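Local atomic coordinates of cobalt-precorrin-5B C(1)-methyltransferase (Archaeoglobus fulgidus, PDB entry 1SR8), a protein that probably methylates C-1 of cobalt-precorrin-5B with S-adenosyl-L-methionine to give cobalt-precorrin-6A, a step in the anaerobic route to adenosylcobalamin. Residues A[7-12]-A[231-236]; A[211-216]-A[247-252]. All blocks are in the same frame, centred on the assembly; numbering follows the deposited sequence.

Contact 1. Residues A[7-12]-A[231-236]; sequences ELYRYP and QPFVFG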
loop_
_atom_site.group_PDB
_atom_site.type_symbol
_atom_site.label_atom_id
_atom_site.label_comp_id
_atom_site.label_asym_id
_atom_site.label_seq_id
_atom_site.Cartn_x
_atom_site.Cartn_y
_atom_site.Cartn_z
ATOM N N GLU A 7 -0.630 7.291 -7.907
ATOM C CA GLU A 7 -1.942 7.345 -8.525
ATOM C C GLU A 7 -1.971 8.164 -9.805
ATOM O O GLU A 7 -2.972 8.173 -10.511
ATOM C CB GLU A 7 -2.976 7.861 -7.543
ATOM C CG GLU A 7 -4.346 7.317 -7.841
ATOM C CD GLU A 7 -5.297 7.458 -6.684
ATOM O OE1 GLU A 7 -4.904 7.184 -5.530
ATOM O OE2 GLU A 7 -6.458 7.826 -6.928
ATOM N N LEU A 8 -0.880 8.868 -10.084
ATOM C CA LEU A 8 -0.731 9.638 -11.320
ATOM C C LEU A 8 -1.608 10.859 -11.626
ATOM O O LEU A 8 -1.602 11.359 -12.755
ATOM C CB LEU A 8 -0.806 8.670 -12.505
ATOM C CG LEU A 8 0.487 7.957 -12.924
ATOM C CD1 LEU A 8 1.351 7.610 -11.735
ATOM C CD2 LEU A 8 0.117 6.718 -13.706
ATOM N N TYR A 9 -2.363 11.349 -10.653
ATOM C CA TYR A 9 -3.177 12.527 -10.906
ATOM C C TYR A 9 -2.294 13.750 -10.697
ATOM O O TYR A 9 -1.174 13.649 -10.178
ATOM C CB TYR A 9 -4.385 12.574 -9.966
ATOM C CG TYR A 9 -4.053 12.297 -8.513
ATOM C CD1 TYR A 9 -3.222 13.153 -7.784
ATOM C CD2 TYR A 9 -4.563 11.169 -7.868
ATOM C CE1 TYR A 9 -2.905 12.892 -6.452
ATOM C CE2 TYR A 9 -4.251 10.899 -6.534
ATOM C CZ TYR A 9 -3.422 11.765 -5.834
ATOM O OH TYR A 9 -3.114 11.495 -4.519
ATOM N N ARG A 10 -2.797 14.904 -11.115
ATOM C CA ARG A 10 -2.062 16.148 -10.971
ATOM C C ARG A 10 -2.558 16.915 -9.759
ATOM O O ARG A 10 -3.724 16.815 -9.377
ATOM C CB ARG A 10 -2.238 17.007 -12.216
ATOM C CG ARG A 10 -1.772 18.424 -12.030
ATOM C CD ARG A 10 -2.115 19.296 -13.216
ATOM N NE ARG A 10 -1.436 20.578 -13.106
ATOM C CZ ARG A 10 -1.269 21.425 -14.114
ATOM N NH1 ARG A 10 -1.739 21.133 -15.321
ATOM N NH2 ARG A 10 -0.610 22.560 -13.922
ATOM N N TYR A 11 -1.656 17.675 -9.151
ATOM C CA TYR A 11 -2.008 18.479 -7.994
ATOM C C TYR A 11 -2.279 19.905 -8.455
ATOM O O TYR A 11 -1.542 20.445 -9.285
ATOM C CB TYR A 11 -0.875 18.477 -6.959
ATOM C CG TYR A 11 -0.746 17.180 -6.184
ATOM C CD1 TYR A 11 0.189 16.212 -6.546
ATOM C CD2 TYR A 11 -1.569 16.922 -5.087
ATOM C CE1 TYR A 11 0.304 15.020 -5.833
ATOM C CE2 TYR A 11 -1.465 15.736 -4.369
ATOM C CZ TYR A 11 -0.530 14.790 -4.746
ATOM O OH TYR A 11 -0.438 13.610 -4.036
ATOM N N PRO A 12 -3.356 20.525 -7.942
ATOM C CA PRO A 12 -3.699 21.900 -8.316
ATOM C C PRO A 12 -2.473 22.784 -8.101
ATOM O O PRO A 12 -1.930 22.832 -6.998
ATOM C CB PRO A 12 -4.833 22.237 -7.354
ATOM C CG PRO A 12 -5.511 20.921 -7.180
ATOM C CD PRO A 12 -4.347 19.977 -7.000
ATOM N N GLN A 231 -9.922 9.658 -15.959
ATOM C CA GLN A 231 -8.803 9.756 -15.022
ATOM C C GLN A 231 -9.082 8.779 -13.870
ATOM O O GLN A 231 -10.059 8.933 -13.121
ATOM C CB GLN A 231 -8.655 11.177 -14.486
ATOM C CG GLN A 231 -7.318 11.436 -13.795
ATOM C CD GLN A 231 -6.133 11.191 -14.709
ATOM O OE1 GLN A 231 -6.224 11.387 -15.919
ATOM N NE2 GLN A 231 -5.005 10.779 -14.135
ATOM N N PRO A 232 -8.226 7.754 -13.719
ATOM C CA PRO A 232 -8.394 6.750 -12.664
ATOM C C PRO A 232 -8.012 7.212 -11.258
ATOM O O PRO A 232 -6.910 7.725 -11.026
ATOM C CB PRO A 232 -7.543 5.585 -13.166
ATOM C CG PRO A 232 -6.404 6.280 -13.838
ATOM C CD PRO A 232 -7.061 7.441 -14.572
ATOM N N PHE A 233 -8.955 7.017 -10.338
ATOM C CA PHE A 233 -8.812 7.386 -8.933
ATOM C C PHE A 233 -9.229 6.228 -8.049
ATOM O O PHE A 233 -10.089 5.431 -8.422
ATOM C CB PHE A 233 -9.701 8.591 -8.607
ATOM C CG PHE A 233 -9.191 9.883 -9.169
ATOM C CD1 PHE A 233 -8.139 10.557 -8.549
ATOM C CD2 PHE A 233 -9.716 10.403 -10.351
ATOM C CE1 PHE A 233 -7.618 11.720 -9.096
ATOM C CE2 PHE A 233 -9.195 11.571 -10.908
ATOM C CZ PHE A 233 -8.149 12.227 -10.283
ATOM N N VAL A 234 -8.613 6.129 -6.877
ATOM C CA VAL A 234 -8.967 5.083 -5.939
ATOM C C VAL A 234 -9.716 5.747 -4.803
ATOM O O VAL A 234 -9.172 6.598 -4.104
ATOM C CB VAL A 234 -7.734 4.379 -5.361
ATOM C CG1 VAL A 234 -8.175 3.387 -4.297
ATOM C CG2 VAL A 234 -6.978 3.667 -6.460
ATOM N N PHE A 235 -10.973 5.369 -4.627
ATOM C CA PHE A 235 -11.783 5.935 -3.562
ATOM C C PHE A 235 -12.216 4.859 -2.575
ATOM O O PHE A 235 -12.961 5.136 -1.632
ATOM C CB PHE A 235 -13.007 6.644 -4.153
ATOM C CG PHE A 235 -12.734 8.061 -4.566
ATOM C CD1 PHE A 235 -12.936 9.106 -3.677
ATOM C CD2 PHE A 235 -12.215 8.344 -5.828
ATOM C CE1 PHE A 235 -12.620 10.420 -4.036
ATOM C CE2 PHE A 235 -11.897 9.649 -6.193
ATOM C CZ PHE A 235 -12.101 10.689 -5.293
ATOM N N GLY A 236 -11.744 3.632 -2.790
ATOM C CA GLY A 236 -12.111 2.544 -1.901
ATOM C C GLY A 236 -13.620 2.390 -1.766
ATOM O O GLY A 236 -14.333 2.227 -2.758
HETATM O O HOH W 1 -5.147 9.502 -11.445
#
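Backbone to backbone, the irregular segment 7-12 runs past strand 231-234 without pairing with it: the CA atoms of E7 and F233 stay 6.9 Å apart, those of Y9 and Q231 7.5 Å. E7 carries the direct bond. Its CG lies anti to the backbone N (chi1 -151°) and the chain beyond is extended, which carries the carboxylate across to the strand. V234 N donates to E7 OE2 over 2.7 Å. The amide does not come in the plane of the carboxylate but from well above it. The other oxygen, OE1, forms a salt bridge with K201 of helix 195-204, and K201 also bonds the carbonyl of V234. Beside this polar group, the rings of Y9 and F233 meet rim to rim. Their planes are only 16° apart, but neither ring covers the other, and their centroids are 5.6 Å apart. The closest atoms are Y9 CD2 and F233 CE1, at 3.3 Å. CB of Y9 also rests 3.5 Å from F233 CE1. One water bridges the carbonyls of E7 and P232 and the side-chain amide of Q231. It accepts from Q231 NE2 at 3.0 Å and donates to E7 O; its approach to P232 O is unusually short. An alanine in place of E7 would remove the carboxylate, which would probably leave V234 N without its acceptor and K201 without its anionic mate. Strand 231-234 is an outermost strand of a four-stranded parallel sheet, next to strand 210-214. The N-terminal segment fastens to this sheet edge through the E7 carboxylate, the Y9-F233 ring contact and a shared water. The buried carboxylate is probably kept ionised by the nearby lysine.

Contact 2. Residues A[211-216]-A[247-252]; sequences IAITTG and GEKIIV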
loop_
_atom_site.group_PDB
_atom_site.type_symbol
_atom_site.label_atom_id
_atom_site.label_comp_id
_atom_site.label_asym_id
_atom_site.label_seq_id
_atom_site.Cartn_x
_atom_site.Cartn_y
_atom_site.Cartn_z
ATOM N N ILE A 211 -13.840 10.695 -14.986
ATOM C CA ILE A 211 -13.057 10.018 -13.951
ATOM C C ILE A 211 -13.550 8.608 -13.634
ATOM O O ILE A 211 -14.756 8.351 -13.594
ATOM C CB ILE A 211 -13.047 10.821 -12.610
ATOM C CG1 ILE A 211 -14.479 10.945 -12.057
ATOM C CG2 ILE A 211 -12.398 12.179 -12.823
ATOM C CD1 ILE A 211 -14.571 11.262 -10.559
ATOM N N ALA A 212 -12.608 7.698 -13.407
ATOM C CA ALA A 212 -12.958 6.335 -13.041
ATOM C C ALA A 212 -12.836 6.211 -11.512
ATOM O O ALA A 212 -11.762 6.424 -10.946
ATOM C CB ALA A 212 -12.026 5.345 -13.731
ATOM N N ILE A 213 -13.945 5.900 -10.849
ATOM C CA ILE A 213 -13.965 5.731 -9.392
ATOM C C ILE A 213 -13.714 4.243 -9.108
ATOM O O ILE A 213 -14.608 3.412 -9.295
ATOM C CB ILE A 213 -15.341 6.137 -8.804
ATOM C CG1 ILE A 213 -15.726 7.537 -9.295
ATOM C CG2 ILE A 213 -15.289 6.114 -7.276
ATOM C CD1 ILE A 213 -17.168 7.921 -9.001
ATOM N N THR A 214 -12.503 3.910 -8.667
ATOM C CA THR A 214 -12.151 2.518 -8.408
ATOM C C THR A 214 -12.014 2.171 -6.927
ATOM O O THR A 214 -11.794 3.047 -6.094
ATOM C CB THR A 214 -10.858 2.145 -9.163
ATOM O OG1 THR A 214 -9.715 2.736 -8.526
ATOM C CG2 THR A 214 -10.949 2.657 -10.594
ATOM N N THR A 215 -12.156 0.882 -6.611
ATOM C CA THR A 215 -12.081 0.390 -5.232
ATOM C C THR A 215 -10.672 0.106 -4.700
ATOM O O THR A 215 -10.441 0.135 -3.488
ATOM C CB THR A 215 -12.930 -0.895 -5.054
ATOM O OG1 THR A 215 -12.553 -1.860 -6.041
ATOM C CG2 THR A 215 -14.398 -0.585 -5.195
ATOM N N GLY A 216 -9.735 -0.171 -5.594
ATOM C CA GLY A 216 -8.385 -0.452 -5.158
ATOM C C GLY A 216 -7.418 -0.386 -6.316
ATOM O O GLY A 216 -7.803 -0.023 -7.430
ATOM N N GLY A 247 -18.718 15.775 -13.374
ATOM C CA GLY A 247 -18.478 15.363 -14.750
ATOM C C GLY A 247 -18.904 13.952 -15.095
ATOM O O GLY A 247 -19.913 13.459 -14.602
ATOM N N GLU A 248 -18.133 13.309 -15.967
ATOM C CA GLU A 248 -18.389 11.928 -16.393
ATOM C C GLU A 248 -17.716 10.928 -15.439
ATOM O O GLU A 248 -16.489 10.889 -15.313
ATOM C CB GLU A 248 -17.857 11.702 -17.814
ATOM C CG GLU A 248 -18.616 12.434 -18.899
ATOM C CD GLU A 248 -20.051 11.983 -18.993
ATOM O OE1 GLU A 248 -20.280 10.759 -19.107
ATOM O OE2 GLU A 248 -20.949 12.850 -18.955
ATOM N N LYS A 249 -18.531 10.107 -14.791
ATOM C CA LYS A 249 -18.034 9.131 -13.833
ATOM C C LYS A 249 -18.329 7.692 -14.194
ATOM O O LYS A 249 -19.380 7.368 -14.739
ATOM C CB LYS A 249 -18.643 9.408 -12.462
ATOM C CG LYS A 249 -18.269 10.744 -11.894
ATOM C CD LYS A 249 -19.374 11.274 -11.019
ATOM C CE LYS A 249 -20.559 11.691 -11.859
ATOM N NZ LYS A 249 -21.497 12.530 -11.074
ATOM N N ILE A 250 -17.386 6.824 -13.877
ATOM C CA ILE A 250 -17.569 5.410 -14.117
ATOM C C ILE A 250 -17.053 4.720 -12.851
ATOM O O ILE A 250 -16.040 5.131 -12.286
ATOM C CB ILE A 250 -16.791 4.942 -15.388
ATOM C CG1 ILE A 250 -17.387 3.632 -15.903
ATOM C CG2 ILE A 250 -15.303 4.757 -15.089
ATOM C CD1 ILE A 250 -16.787 3.171 -17.215
ATOM N N ILE A 251 -17.780 3.713 -12.376
ATOM C CA ILE A 251 -17.369 2.980 -11.181
ATOM C C ILE A 251 -16.792 1.621 -11.564
ATOM O O ILE A 251 -17.435 0.838 -12.262
ATOM C CB ILE A 251 -18.556 2.758 -10.214
ATOM C CG1 ILE A 251 -19.104 4.112 -9.753
ATOM C CG2 ILE A 251 -18.103 1.924 -9.020
ATOM C CD1 ILE A 251 -20.330 4.015 -8.884
ATOM N N VAL A 252 -15.571 1.354 -11.116
ATOM C CA VAL A 252 -14.905 0.085 -11.392
ATOM C C VAL A 252 -14.422 -0.499 -10.063
ATOM O O VAL A 252 -13.726 0.174 -9.300
ATOM C CB VAL A 252 -13.690 0.276 -12.328
ATOM C CG1 VAL A 252 -13.081 -1.080 -12.677
ATOM C CG2 VAL A 252 -14.114 1.038 -13.584
#
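I211 and K249 start a run of four parallel bridges, which continues with A212 and I250, I213 and I251, and T214 and V252. I211 and I213 use both their N-H and their C=O toward strand 248-252. I211 N donates to E248 O at 2.7 Å, and I213 N to I250 O at 2.7 Å. In return I250 N bonds I211 O, and V252 N bonds I213 O at 2.9 Å, here from above the carbonyl plane. A weak bond from T215 N to V252 O closes the row. On one face, I211 lies alongside K249, with CG1 of I211 3.8 Å from CG of K249. CD1 of I213 reaches CB of the same lysine at 4.0 Å. On the other face, CG2 of I250 packs on CB of A212 at 3.6 Å. T214 CG2 lies beside CB of V252. These are the two central strands of a four-stranded parallel sheet, flanked by strands 231-234 and 278-281. Helix 217-226 covers the A212, T214 and V252 face through A223, A219, W220 and Y222. On the face of I211, I213 and I251, I239 and A242 of helix 239-242 meet I213, while L258 and W261 of helix 255-262 meet I251. T214 OG1, between the backbone N and the carbonyl carbon (chi1 74°), bonds F233 O on the next strand. K249 NZ turns to the carbonyl of H245.

In the fold
Contacts 1 and 2 meet in the same parallel sheet, where strands 231-234 and 210-214 are neighbours. They lie about 10 Å apart, centre to centre. Contact 2 joins the two inner strands and is largely buried; contact 1 is partly buried and attaches an N-terminal loop to an outer strand. The chemistry differs accordingly. Regular backbone bonds and mostly aliphatic packing hold 211-216 to 247-252, whereas a carboxylate, an aromatic pair and a bridging water hold 7-12 to 231-236. A probable hydrogen bond from A212 N to Q231 O links the two. Along the sequence 7-12 is the distant partner, 219 residues from its strand; the segments of contact 2 are 31 positions apart at their closest ends.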